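Local atomic coordinates of PAN2-PAN3 deadenylation complex catalytic subunit pan2 (Neurospora crassa, PDB entry 4CZW), a protein that probably shortens the poly(A) tails of messenger RNA as the catalytic exonuclease subunit of the PAN2-PAN3 deadenylation complex, releasing 5'-AMP. Residues A[423-428]-A[491-496]; A[441-446]-A[606-611]; A[474-479]-A[602-607]; A[549-554]-A[567-572]. All coordinates share one frame; numbering follows the deposited sequence.

Interaction 1: A[423-428]-A[491-496]; sequences LKTYEL and FIDDYI
Leu428 and Phe491 bring the two backbones nearest each other, their CA atoms 4.4 Å apart. Beside them the carbonyl oxygen Glu427 O receives a CA-H...O contact from Phe491 CA at 3.3 Å, with 136° at the hydrogen. Residues 423-428 have no regular secondary structure, whereas 491-496 run into strand 490-496, where Phe491 and Ile492 both face Val479 as a classic beta bulge. The loop is fastened to this corner by backbone bonding between Glu427 and Ala490, and Arg481 adds a hydrogen bond to Glu427 O.

Tyr426 sets its CB toward the strand, with CG between its own N and C (chi1 62°). One side of its ring brings CD1 to 3.9 Å from Asp493 CB, and on the other CD2 lies 3.9 Å from Phe491 O. Both are oblique approaches, and the ring stands 78° to the Asp493 carboxylate. Leu428 turns its CB away, yet its methyl CD2 swings back to 3.5 Å from Phe491 O, while its CG sits at the edge of the tyrosine ring, in plane.

Further along, Thr425 OG1 donates a hydrogen bond to Asp493 OD2, although its modelled length is doubtfully short at this resolution. The other carboxylate oxygen, OD1, forms a salt bridge with Arg476 and accepts from Ser478. Glu427 turns its CB away, and OE1 forms a salt bridge with Arg486. The arrangement joins the loop preceding strand 441-451 to a bulged strand of the mixed sheet in the RNase H-like exonuclease domain.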
loop_
_atom_site.group_PDB
_atom_site.type_symbol
_atom_site.label_atom_id
_atom_site.label_comp_id
_atom_site.label_asym_id
_atom_site.label_seq_id
_atom_site.Cartn_x
_atom_site.Cartn_y
_atom_site.Cartn_z
ATOM N N LEU A 423 -12.033 -34.881 -5.140
ATOM C CA LEU A 423 -13.252 -34.344 -5.732
ATOM C C LEU A 423 -13.219 -32.818 -5.749
ATOM O O LEU A 423 -13.366 -32.174 -4.709
ATOM C CB LEU A 423 -14.481 -34.840 -4.971
ATOM C CG LEU A 423 -15.846 -34.430 -5.528
ATOM C CD1 LEU A 423 -16.049 -34.997 -6.924
ATOM C CD2 LEU A 423 -16.963 -34.876 -4.597
ATOM N N LYS A 424 -13.024 -32.246 -6.933
ATOM C CA LYS A 424 -12.920 -30.799 -7.076
ATOM C C LYS A 424 -14.019 -30.239 -7.974
ATOM O O LYS A 424 -14.538 -30.936 -8.845
ATOM C CB LYS A 424 -11.547 -30.417 -7.638
ATOM C CG LYS A 424 -10.371 -30.991 -6.866
ATOM C CD LYS A 424 -9.050 -30.597 -7.508
ATOM C CE LYS A 424 -7.866 -31.155 -6.733
ATOM N NZ LYS A 424 -7.887 -32.642 -6.677
ATOM N N THR A 425 -14.367 -28.975 -7.754
ATOM C CA THR A 425 -15.352 -28.297 -8.587
ATOM C C THR A 425 -14.660 -27.395 -9.602
ATOM O O THR A 425 -15.282 -26.506 -10.183
ATOM C CB THR A 425 -16.329 -27.458 -7.745
ATOM O OG1 THR A 425 -15.593 -26.530 -6.940
ATOM C CG2 THR A 425 -17.161 -28.356 -6.842
ATOM N N TYR A 426 -13.369 -27.631 -9.809
ATOM C CA TYR A 426 -12.585 -26.830 -10.740
ATOM C C TYR A 426 -11.517 -27.666 -11.434
ATOM O O TYR A 426 -11.111 -28.716 -10.934
ATOM C CB TYR A 426 -11.932 -25.649 -10.014
ATOM C CG TYR A 426 -10.953 -26.052 -8.932
ATOM C CD1 TYR A 426 -11.385 -26.306 -7.637
ATOM C CD2 TYR A 426 -9.595 -26.174 -9.203
ATOM C CE1 TYR A 426 -10.496 -26.674 -6.644
ATOM C CE2 TYR A 426 -8.698 -26.544 -8.218
ATOM C CZ TYR A 426 -9.154 -26.791 -6.941
ATOM O OH TYR A 426 -8.264 -27.156 -5.956
ATOM N N GLU A 427 -11.069 -27.192 -12.591
ATOM C CA GLU A 427 -9.980 -27.830 -13.317
ATOM C C GLU A 427 -8.887 -26.808 -13.603
ATOM O O GLU A 427 -9.063 -25.919 -14.436
ATOM C CB GLU A 427 -10.484 -28.458 -14.617
ATOM C CG GLU A 427 -11.557 -29.517 -14.417
ATOM C CD GLU A 427 -12.008 -30.145 -15.721
ATOM O OE1 GLU A 427 -11.326 -29.943 -16.749
ATOM O OE2 GLU A 427 -13.047 -30.839 -15.719
ATOM N N LEU A 428 -7.764 -26.943 -12.901
ATOM C CA LEU A 428 -6.668 -25.980 -12.976
ATOM C C LEU A 428 -6.171 -25.746 -14.398
ATOM O O LEU A 428 -6.294 -26.614 -15.263
ATOM C CB LEU A 428 -5.501 -26.443 -12.101
ATOM C CG LEU A 428 -5.732 -26.455 -10.590
ATOM C CD1 LEU A 428 -4.525 -27.035 -9.874
ATOM C CD2 LEU A 428 -6.031 -25.052 -10.086
ATOM N N PHE A 491 -11.430 -22.772 -13.308
ATOM C CA PHE A 491 -10.048 -23.142 -13.022
ATOM C C PHE A 491 -9.631 -22.590 -11.663
ATOM O O PHE A 491 -8.558 -22.908 -11.152
ATOM C CB PHE A 491 -9.106 -22.648 -14.126
ATOM C CG PHE A 491 -9.084 -21.154 -14.297
ATOM C CD1 PHE A 491 -10.010 -20.520 -15.109
ATOM C CD2 PHE A 491 -8.121 -20.387 -13.663
ATOM C CE1 PHE A 491 -9.983 -19.147 -15.273
ATOM C CE2 PHE A 491 -8.090 -19.016 -13.823
ATOM C CZ PHE A 491 -9.020 -18.396 -14.630
ATOM N N ILE A 492 -10.493 -21.759 -11.085
ATOM C CA ILE A 492 -10.311 -21.277 -9.722
ATOM C C ILE A 492 -11.633 -21.334 -8.966
ATOM O O ILE A 492 -12.629 -20.757 -9.400
ATOM C CB ILE A 492 -9.778 -19.830 -9.677
ATOM C CG1 ILE A 492 -8.365 -19.753 -10.253
ATOM C CG2 ILE A 492 -9.777 -19.309 -8.248
ATOM C CD1 ILE A 492 -7.783 -18.356 -10.247
ATOM N N ASP A 493 -11.640 -22.040 -7.842
ATOM C CA ASP A 493 -12.804 -22.073 -6.964
ATOM C C ASP A 493 -12.338 -22.159 -5.518
ATOM O O ASP A 493 -12.536 -23.172 -4.845
ATOM C CB ASP A 493 -13.723 -23.246 -7.310
ATOM C CG ASP A 493 -15.052 -23.180 -6.581
ATOM O OD1 ASP A 493 -15.498 -22.059 -6.252
ATOM O OD2 ASP A 493 -15.653 -24.247 -6.336
ATOM N N ASP A 494 -11.712 -21.087 -5.048
ATOM C CA ASP A 494 -11.108 -21.069 -3.723
ATOM C C ASP A 494 -12.074 -20.609 -2.639
ATOM O O ASP A 494 -12.764 -19.601 -2.790
ATOM C CB ASP A 494 -9.873 -20.166 -3.717
ATOM C CG ASP A 494 -8.790 -20.651 -4.657
ATOM O OD1 ASP A 494 -8.746 -21.868 -4.937
ATOM O OD2 ASP A 494 -7.981 -19.817 -5.113
ATOM N N TYR A 495 -12.117 -21.364 -1.548
ATOM C CA TYR A 495 -12.801 -20.930 -0.338
ATOM C C TYR A 495 -11.764 -20.333 0.603
ATOM O O TYR A 495 -10.623 -20.796 0.652
ATOM C CB TYR A 495 -13.544 -22.093 0.322
ATOM C CG TYR A 495 -14.817 -22.496 -0.389
ATOM C CD1 TYR A 495 -14.780 -23.058 -1.660
ATOM C CD2 TYR A 495 -16.056 -22.323 0.213
ATOM C CE1 TYR A 495 -15.940 -23.434 -2.310
ATOM C CE2 TYR A 495 -17.222 -22.694 -0.430
ATOM C CZ TYR A 495 -17.158 -23.250 -1.690
ATOM O OH TYR A 495 -18.315 -23.620 -2.336
ATOM N N ILE A 496 -12.151 -19.302 1.346
ATOM C CA ILE A 496 -11.187 -18.542 2.133
ATOM C C ILE A 496 -11.186 -18.918 3.608
ATOM O O ILE A 496 -12.209 -18.819 4.285
ATOM C CB ILE A 496 -11.448 -17.030 2.018
ATOM C CG1 ILE A 496 -11.567 -16.622 0.547
ATOM C CG2 ILE A 496 -10.348 -16.243 2.716
ATOM C CD1 ILE A 496 -10.372 -17.010 -0.286
#

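Interaction 2: A[441-446]-A[606-611]; sequences VIAIDT and EDAQTA
On the helix whose Asp607 and Ala608 meet Asp445 and Ala443 of the strand, the carbonyl oxygen Glu606 O is gripped by two donors of one residue. Thr610 N supplies the regular helical bond at 2.8 Å, and Thr610 OG1 donates to the same oxygen from above the carbonyl plane.

Across the contact no hydrogen bond forms. The axes of strand 441-446 and helix 606-611 approach to 6.9 Å at 137°, a closeness allowed by small residues: Ala443 CB and Ala608 CB are 4.2 Å apart, and Ala443 CB also lies 3.5 Å from Ala608 O. This is the packing of the helix 604-623 on the central sheet of a DEDD-type exonuclease, the two elements supplying Asp445 and Asp607, which by similarity bind the catalytic divalent metals together with Glu447 and Asp554.

Asp445 holds CG anti to its N (chi1 -175°), and this sends OD2 across to Asp607 CB at 3.2 Å. The planes of the two carboxylates are nearly parallel, 17° apart, with Asp445 OD2 and Asp607 OD2 3.8 Å from each other, a spacing consistent with a shared metal site. Beyond Asp445, Thr446 OG1 hydrogen-bonds Asp554.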
loop_
_atom_site.group_PDB
_atom_site.type_symbol
_atom_site.label_atom_id
_atom_site.label_comp_id
_atom_site.label_asym_id
_atom_site.label_seq_id
_atom_site.Cartn_x
_atom_site.Cartn_y
_atom_site.Cartn_z
ATOM N N VAL A 441 -10.078 -13.957 -21.788
ATOM C CA VAL A 441 -11.251 -13.488 -21.059
ATOM C C VAL A 441 -11.630 -14.492 -19.975
ATOM O O VAL A 441 -11.734 -15.689 -20.240
ATOM C CB VAL A 441 -12.455 -13.269 -21.998
ATOM C CG1 VAL A 441 -13.684 -12.855 -21.201
ATOM C CG2 VAL A 441 -12.122 -12.230 -23.060
ATOM N N ILE A 442 -11.829 -14.004 -18.755
ATOM C CA ILE A 442 -12.206 -14.872 -17.646
ATOM C C ILE A 442 -13.471 -14.373 -16.948
ATOM O O ILE A 442 -13.648 -13.173 -16.740
ATOM C CB ILE A 442 -11.064 -14.994 -16.611
ATOM C CG1 ILE A 442 -10.615 -13.612 -16.133
ATOM C CG2 ILE A 442 -9.885 -15.750 -17.204
ATOM C CD1 ILE A 442 -9.495 -13.654 -15.118
ATOM N N ALA A 443 -14.353 -15.306 -16.602
ATOM C CA ALA A 443 -15.579 -14.978 -15.884
ATOM C C ALA A 443 -15.385 -15.186 -14.387
ATOM O O ALA A 443 -14.904 -16.234 -13.958
ATOM C CB ALA A 443 -16.740 -15.816 -16.395
ATOM N N ILE A 444 -15.760 -14.189 -13.592
ATOM C CA ILE A 444 -15.503 -14.230 -12.157
ATOM C C ILE A 444 -16.708 -13.785 -11.324
ATOM O O ILE A 444 -17.423 -12.850 -11.690
ATOM C CB ILE A 444 -14.272 -13.357 -11.796
ATOM C CG1 ILE A 444 -13.966 -13.429 -10.298
ATOM C CG2 ILE A 444 -14.476 -11.914 -12.248
ATOM C CD1 ILE A 444 -12.760 -12.620 -9.879
ATOM N N ASP A 445 -16.934 -14.480 -10.213
ATOM C CA ASP A 445 -17.954 -14.097 -9.243
ATOM C C ASP A 445 -17.536 -14.552 -7.846
ATOM O O ASP A 445 -16.827 -15.547 -7.700
ATOM C CB ASP A 445 -19.314 -14.693 -9.613
ATOM C CG ASP A 445 -20.424 -14.224 -8.692
ATOM O OD1 ASP A 445 -20.440 -13.025 -8.342
ATOM O OD2 ASP A 445 -21.273 -15.055 -8.309
ATOM N N THR A 446 -17.968 -13.820 -6.822
ATOM C CA THR A 446 -17.578 -14.134 -5.450
ATOM C C THR A 446 -18.777 -14.237 -4.510
ATOM O O THR A 446 -19.897 -13.878 -4.871
ATOM C CB THR A 446 -16.607 -13.074 -4.886
ATOM O OG1 THR A 446 -17.278 -11.811 -4.785
ATOM C CG2 THR A 446 -15.384 -12.928 -5.782
ATOM N N GLU A 606 -21.797 -20.903 -11.094
ATOM C CA GLU A 606 -22.988 -20.802 -11.932
ATOM C C GLU A 606 -23.250 -19.361 -12.360
ATOM O O GLU A 606 -23.517 -19.093 -13.532
ATOM C CB GLU A 606 -24.211 -21.354 -11.196
ATOM C CG GLU A 606 -24.162 -22.849 -10.922
ATOM C CD GLU A 606 -25.418 -23.353 -10.239
ATOM O OE1 GLU A 606 -26.310 -22.528 -9.950
ATOM O OE2 GLU A 606 -25.514 -24.573 -9.991
ATOM N N ASP A 607 -23.173 -18.439 -11.404
ATOM C CA ASP A 607 -23.405 -17.024 -11.677
ATOM C C ASP A 607 -22.352 -16.457 -12.625
ATOM O O ASP A 607 -22.625 -15.529 -13.387
ATOM C CB ASP A 607 -23.421 -16.224 -10.374
ATOM C CG ASP A 607 -24.660 -16.490 -9.540
ATOM O OD1 ASP A 607 -25.314 -17.532 -9.756
ATOM O OD2 ASP A 607 -24.978 -15.657 -8.666
ATOM N N ALA A 608 -21.148 -17.016 -12.573
ATOM C CA ALA A 608 -20.082 -16.611 -13.481
ATOM C C ALA A 608 -20.376 -17.115 -14.888
ATOM O O ALA A 608 -20.194 -16.393 -15.869
ATOM C CB ALA A 608 -18.739 -17.130 -12.997
ATOM N N GLN A 609 -20.833 -18.361 -14.974
ATOM C CA GLN A 609 -21.217 -18.961 -16.246
ATOM C C GLN A 609 -22.419 -18.244 -16.848
ATOM O O GLN A 609 -22.518 -18.095 -18.066
ATOM C CB GLN A 609 -21.529 -20.447 -16.064
ATOM C CG GLN A 609 -20.320 -21.303 -15.726
ATOM C CD GLN A 609 -20.705 -22.700 -15.279
ATOM O OE1 GLN A 609 -21.771 -22.906 -14.699
ATOM N NE2 GLN A 609 -19.838 -23.667 -15.549
ATOM N N THR A 610 -23.332 -17.807 -15.985
ATOM C CA THR A 610 -24.524 -17.084 -16.418
ATOM C C THR A 610 -24.154 -15.770 -17.095
ATOM O O THR A 610 -24.658 -15.451 -18.173
ATOM C CB THR A 610 -25.468 -16.794 -15.235
ATOM O OG1 THR A 610 -25.896 -18.029 -14.647
ATOM C CG2 THR A 610 -26.685 -16.009 -15.700
ATOM N N ALA A 611 -23.267 -15.014 -16.454
ATOM C CA ALA A 611 -22.805 -13.739 -16.994
ATOM C C ALA A 611 -22.087 -13.938 -18.323
ATOM O O ALA A 611 -22.215 -13.123 -19.235
ATOM C CB ALA A 611 -21.894 -13.042 -15.996
#

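Interaction 3: A[474-479]-A[602-607]; sequences IARASV and HDSIED
A salt bridge and a pair of serines form a largely buried contact joining the strand 471-481 to the start of helix 604-623, on the face of the exonuclease sheet that this helix covers. Arg476 carries most of it. Its chain runs fully extended from CG to NE, with CG opposite its N (chi1 180°), and so spans the gap to Asp603. There NH1 and NH2 grip a single oxygen end-on: Asp603 OD1 is 2.7 Å from Arg476 NH1 and 3.0 Å from Arg476 NH2. The oxygen lies at the guanidinium edge, in its plane, but both nitrogens come from one face of the carboxylate, the two planes being 72° apart.

Asp603 does double duty as the N-cap of the helix. While OD1 takes the arginine, OD2 accepts from Glu606 N at 3.1 Å through its anti lone pair, and more weakly from Ile605 N. Ser604 OG sits over one face of the guanidinium and is hydrogen-bonded with Ser478 OG, though the modelled length is doubtfully short. Ile605 crosses the arginine at about a right angle, its CG1 3.4 Å from Arg476 NH2.

Arg476 NE also forms a salt bridge with Asp493, which accepts from Ser478 OG as well, so the guanidinium lies between two aspartates. A leucine in place of Arg476 would probably leave the buried Asp493 and the helix-capping Asp603 without the positive charge between them. Ser604 lies close to Glu447 and Asp445, so this capped helix start borders the metal site inferred by similarity, in the DEDD-type arrangement where the helix then delivers Asp607.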
loop_
_atom_site.group_PDB
_atom_site.type_symbol
_atom_site.label_atom_id
_atom_site.label_comp_id
_atom_site.label_asym_id
_atom_site.label_seq_id
_atom_site.Cartn_x
_atom_site.Cartn_y
_atom_site.Cartn_z
ATOM N N ILE A 474 -14.506 -11.733 1.423
ATOM C CA ILE A 474 -14.585 -12.817 0.455
ATOM C C ILE A 474 -14.523 -14.172 1.150
ATOM O O ILE A 474 -13.576 -14.462 1.881
ATOM C CB ILE A 474 -13.453 -12.732 -0.586
ATOM C CG1 ILE A 474 -13.472 -11.372 -1.286
ATOM C CG2 ILE A 474 -13.575 -13.859 -1.600
ATOM C CD1 ILE A 474 -14.755 -11.094 -2.032
ATOM N N ALA A 475 -15.542 -14.995 0.925
ATOM C CA ALA A 475 -15.585 -16.337 1.492
ATOM C C ALA A 475 -15.357 -17.378 0.404
ATOM O O ALA A 475 -14.954 -18.507 0.681
ATOM C CB ALA A 475 -16.909 -16.579 2.193
ATOM N N ARG A 476 -15.621 -16.982 -0.837
ATOM C CA ARG A 476 -15.440 -17.862 -1.984
ATOM C C ARG A 476 -15.195 -17.046 -3.248
ATOM O O ARG A 476 -15.874 -16.050 -3.494
ATOM C CB ARG A 476 -16.657 -18.770 -2.167
ATOM C CG ARG A 476 -16.552 -19.720 -3.348
ATOM C CD ARG A 476 -17.857 -20.460 -3.583
ATOM N NE ARG A 476 -17.783 -21.334 -4.751
ATOM C CZ ARG A 476 -18.814 -22.015 -5.239
ATOM N NH1 ARG A 476 -20.004 -21.926 -4.662
ATOM N NH2 ARG A 476 -18.656 -22.786 -6.306
ATOM N N ALA A 477 -14.221 -17.469 -4.044
ATOM C CA ALA A 477 -13.903 -16.786 -5.292
ATOM C C ALA A 477 -13.833 -17.776 -6.448
ATOM O O ALA A 477 -12.985 -18.667 -6.464
ATOM C CB ALA A 477 -12.593 -16.026 -5.161
ATOM N N SER A 478 -14.732 -17.615 -7.415
ATOM C CA SER A 478 -14.785 -18.513 -8.561
ATOM C C SER A 478 -14.407 -17.800 -9.853
ATOM O O SER A 478 -15.026 -16.805 -10.225
ATOM C CB SER A 478 -16.182 -19.125 -8.696
ATOM O OG SER A 478 -16.552 -19.819 -7.518
ATOM N N VAL A 479 -13.386 -18.313 -10.533
ATOM C CA VAL A 479 -12.994 -17.776 -11.829
ATOM C C VAL A 479 -13.141 -18.856 -12.897
ATOM O O VAL A 479 -12.711 -19.995 -12.707
ATOM C CB VAL A 479 -11.552 -17.242 -11.820
ATOM C CG1 VAL A 479 -11.311 -16.374 -13.042
ATOM C CG2 VAL A 479 -11.293 -16.443 -10.555
ATOM N N HIS A 602 -27.348 -19.403 -4.206
ATOM C CA HIS A 602 -26.415 -18.852 -5.185
ATOM C C HIS A 602 -25.063 -19.559 -5.188
ATOM O O HIS A 602 -24.449 -19.763 -4.140
ATOM C CB HIS A 602 -26.215 -17.355 -4.936
ATOM C CG HIS A 602 -27.442 -16.533 -5.180
ATOM N ND1 HIS A 602 -28.494 -16.482 -4.291
ATOM C CD2 HIS A 602 -27.788 -15.735 -6.218
ATOM C CE1 HIS A 602 -29.433 -15.684 -4.767
ATOM N NE2 HIS A 602 -29.030 -15.218 -5.936
ATOM N N ASP A 603 -24.615 -19.939 -6.380
ATOM C CA ASP A 603 -23.303 -20.543 -6.567
ATOM C C ASP A 603 -22.461 -19.651 -7.476
ATOM O O ASP A 603 -22.898 -19.274 -8.563
ATOM C CB ASP A 603 -23.432 -21.949 -7.154
ATOM C CG ASP A 603 -22.092 -22.634 -7.334
ATOM O OD1 ASP A 603 -21.632 -23.307 -6.387
ATOM O OD2 ASP A 603 -21.499 -22.499 -8.424
ATOM N N SER A 604 -21.256 -19.316 -7.024
ATOM C CA SER A 604 -20.416 -18.347 -7.721
ATOM C C SER A 604 -19.951 -18.832 -9.094
ATOM O O SER A 604 -19.708 -18.025 -9.990
ATOM C CB SER A 604 -19.205 -17.986 -6.859
ATOM O OG SER A 604 -18.501 -19.148 -6.458
ATOM N N ILE A 605 -19.826 -20.146 -9.258
ATOM C CA ILE A 605 -19.440 -20.708 -10.548
ATOM C C ILE A 605 -20.589 -20.580 -11.546
ATOM O O ILE A 605 -20.384 -20.189 -12.697
ATOM C CB ILE A 605 -19.024 -22.189 -10.428
ATOM C CG1 ILE A 605 -17.799 -22.328 -9.522
ATOM C CG2 ILE A 605 -18.736 -22.780 -11.800
ATOM C CD1 ILE A 605 -17.296 -23.749 -9.390
ATOM N N GLU A 606 -21.797 -20.903 -11.094
ATOM C CA GLU A 606 -22.988 -20.802 -11.932
ATOM C C GLU A 606 -23.250 -19.361 -12.360
ATOM O O GLU A 606 -23.517 -19.093 -13.532
ATOM C CB GLU A 606 -24.211 -21.354 -11.196
ATOM C CG GLU A 606 -24.162 -22.849 -10.922
ATOM C CD GLU A 606 -25.418 -23.353 -10.239
ATOM O OE1 GLU A 606 -26.310 -22.528 -9.950
ATOM O OE2 GLU A 606 -25.514 -24.573 -9.991
ATOM N N ASP A 607 -23.173 -18.439 -11.404
ATOM C CA ASP A 607 -23.405 -17.024 -11.677
ATOM C C ASP A 607 -22.352 -16.457 -12.625
ATOM O O ASP A 607 -22.625 -15.529 -13.387
ATOM C CB ASP A 607 -23.421 -16.224 -10.374
ATOM C CG ASP A 607 -24.660 -16.490 -9.540
ATOM O OD1 ASP A 607 -25.314 -17.532 -9.756
ATOM O OD2 ASP A 607 -24.978 -15.657 -8.666
#

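Interaction 4: A[549-554]-A[567-572]; sequences HGLSQD and VIDTSI
Asp569, at the end of the last strand of a beta-alpha-beta unit (strand 545-548, helix 551-558, strand 567-569), accepts from Gly550 N and Leu551 N at the start of that helix. Its CG lies opposite the backbone N (chi1 -160°), which brings the carboxylate up to these two N-H groups. Gly550 N bonds Asp569 OD1 at 2.8 Å. Leu551 N bonds Asp569 OD2 at 2.9 Å, and each meets its oxygen on the syn side, somewhat out of the carboxylate plane. With three donors in all, OD1 also takes Ser571 N at 2.9 Å on its anti side, the N-cap bond of helix 570-573, and Ser571 OG from above the plane. Two helix starts thus face one carboxylate, which would probably favour its negative charge. Were Asp569 an alanine, Gly550 N and Leu551 N would probably lose their acceptor and the two helix starts their common tie.

Next to it, His549 ND1 and Thr570 OG1 share a hydrogen bond of 2.6 Å, the hydroxyl at the ring edge and in its plane. Ser571 CB lies over a face of this ring, 3.7 Å from the centroid, a CH-pi contact. Leu551 CD1 reaches Val567 CG1 at 4.4 Å. Outward, Leu588 and Leu585 touch the imidazole. A water links the two segments, accepting from Ser552 N and donating to Asp569 OD2 at 2.7 Å.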
loop_
_atom_site.group_PDB
_atom_site.type_symbol
_atom_site.label_atom_id
_atom_site.label_comp_id
_atom_site.label_asym_id
_atom_site.label_seq_id
_atom_site.Cartn_x
_atom_site.Cartn_y
_atom_site.Cartn_z
ATOM N N HIS A 549 -20.988 -9.746 -13.488
ATOM C CA HIS A 549 -22.163 -8.897 -13.338
ATOM C C HIS A 549 -22.058 -8.053 -12.072
ATOM O O HIS A 549 -22.057 -8.586 -10.963
ATOM C CB HIS A 549 -23.436 -9.744 -13.304
ATOM C CG HIS A 549 -24.696 -8.952 -13.464
ATOM N ND1 HIS A 549 -25.216 -8.623 -14.698
ATOM C CD2 HIS A 549 -25.539 -8.421 -12.547
ATOM C CE1 HIS A 549 -26.326 -7.927 -14.534
ATOM N NE2 HIS A 549 -26.544 -7.789 -13.239
ATOM N N GLY A 550 -21.971 -6.737 -12.245
ATOM C CA GLY A 550 -21.819 -5.825 -11.126
ATOM C C GLY A 550 -20.522 -6.065 -10.377
ATOM O O GLY A 550 -20.515 -6.203 -9.153
ATOM N N LEU A 551 -19.420 -6.106 -11.118
ATOM C CA LEU A 551 -18.117 -6.461 -10.560
ATOM C C LEU A 551 -17.534 -5.398 -9.631
ATOM O O LEU A 551 -16.557 -5.658 -8.930
ATOM C CB LEU A 551 -17.125 -6.743 -11.690
ATOM C CG LEU A 551 -17.339 -8.037 -12.477
ATOM C CD1 LEU A 551 -16.279 -8.187 -13.554
ATOM C CD2 LEU A 551 -17.330 -9.238 -11.545
ATOM N N SER A 552 -18.128 -4.208 -9.624
ATOM C CA SER A 552 -17.626 -3.115 -8.796
ATOM C C SER A 552 -17.729 -3.451 -7.312
ATOM O O SER A 552 -16.892 -3.034 -6.513
ATOM C CB SER A 552 -18.381 -1.818 -9.091
ATOM O OG SER A 552 -19.723 -1.892 -8.640
ATOM N N GLN A 553 -18.760 -4.208 -6.950
ATOM C CA GLN A 553 -18.955 -4.615 -5.565
ATOM C C GLN A 553 -17.988 -5.735 -5.195
ATOM O O GLN A 553 -17.468 -5.779 -4.080
ATOM C CB GLN A 553 -20.400 -5.059 -5.333
ATOM C CG GLN A 553 -20.747 -5.325 -3.879
ATOM C CD GLN A 553 -22.208 -5.681 -3.683
ATOM O OE1 GLN A 553 -22.949 -5.868 -4.649
ATOM N NE2 GLN A 553 -22.631 -5.775 -2.428
ATOM N N ASP A 554 -17.753 -6.640 -6.142
ATOM C CA ASP A 554 -16.814 -7.737 -5.940
ATOM C C ASP A 554 -15.402 -7.211 -5.721
ATOM O O ASP A 554 -14.766 -7.522 -4.714
ATOM C CB ASP A 554 -16.838 -8.692 -7.136
ATOM C CG ASP A 554 -18.175 -9.388 -7.303
ATOM O OD1 ASP A 554 -19.076 -8.805 -7.942
ATOM O OD2 ASP A 554 -18.322 -10.523 -6.802
ATOM N N VAL A 567 -12.301 -4.869 -17.916
ATOM C CA VAL A 567 -13.566 -5.189 -17.266
ATOM C C VAL A 567 -14.709 -5.312 -18.268
ATOM O O VAL A 567 -15.026 -4.361 -18.984
ATOM C CB VAL A 567 -13.947 -4.126 -16.217
ATOM C CG1 VAL A 567 -15.320 -4.428 -15.632
ATOM C CG2 VAL A 567 -12.896 -4.058 -15.122
ATOM N N ILE A 568 -15.319 -6.491 -18.318
ATOM C CA ILE A 568 -16.525 -6.698 -19.108
ATOM C C ILE A 568 -17.695 -6.954 -18.168
ATOM O O ILE A 568 -17.876 -8.066 -17.672
ATOM C CB ILE A 568 -16.376 -7.873 -20.091
ATOM C CG1 ILE A 568 -15.192 -7.634 -21.030
ATOM C CG2 ILE A 568 -17.654 -8.063 -20.893
ATOM C CD1 ILE A 568 -14.994 -8.727 -22.056
ATOM N N ASP A 569 -18.483 -5.914 -17.913
ATOM C CA ASP A 569 -19.572 -6.001 -16.948
ATOM C C ASP A 569 -20.928 -6.034 -17.647
ATOM O O ASP A 569 -21.297 -5.093 -18.351
ATOM C CB ASP A 569 -19.504 -4.826 -15.968
ATOM C CG ASP A 569 -20.264 -5.090 -14.681
ATOM O OD1 ASP A 569 -21.376 -5.656 -14.741
ATOM O OD2 ASP A 569 -19.744 -4.731 -13.604
ATOM N N THR A 570 -21.666 -7.119 -17.438
ATOM C CA THR A 570 -22.965 -7.304 -18.076
ATOM C C THR A 570 -24.028 -6.368 -17.507
ATOM O O THR A 570 -25.019 -6.069 -18.174
ATOM C CB THR A 570 -23.454 -8.759 -17.938
ATOM O OG1 THR A 570 -23.489 -9.126 -16.553
ATOM C CG2 THR A 570 -22.527 -9.706 -18.683
ATOM N N SER A 571 -23.823 -5.907 -16.276
ATOM C CA SER A 571 -24.760 -4.980 -15.651
ATOM C C SER A 571 -24.659 -3.608 -16.302
ATOM O O SER A 571 -25.620 -2.841 -16.313
ATOM C CB SER A 571 -24.499 -4.867 -14.147
ATOM O OG SER A 571 -23.296 -4.163 -13.890
ATOM N N ILE A 572 -23.482 -3.311 -16.842
ATOM C CA ILE A 572 -23.235 -2.051 -17.532
ATOM C C ILE A 572 -23.657 -2.153 -18.994
ATOM O O ILE A 572 -24.216 -1.212 -19.560
ATOM C CB ILE A 572 -21.746 -1.654 -17.452
ATOM C CG1 ILE A 572 -21.316 -1.491 -15.992
ATOM C CG2 ILE A 572 -21.478 -0.378 -18.237
ATOM C CD1 ILE A 572 -19.856 -1.134 -15.823
HETATM O O HOH W 1 -19.746 -2.593 -11.974
#

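All four contacts reach one mixed sheet of the exonuclease domain. Interactions 2 and 3 are its buried pair, both using helix 604-623 against the neighbouring strands 441-451 and 471-481; the first is close apolar packing beside carboxylates, the second charged and hydroxyl chemistry. Interactions 1 and 4 are only partly buried and lie about 22 Å apart between centres. Interaction 1 adds a loop to strand 490-496 and meets interaction 3 through Asp493 OD1 and Ser478 OG. Interaction 4 relies on backbone N-H groups and a water, and joins interaction 2 through Asp554, among the metal-binding carboxylates inferred by similarity.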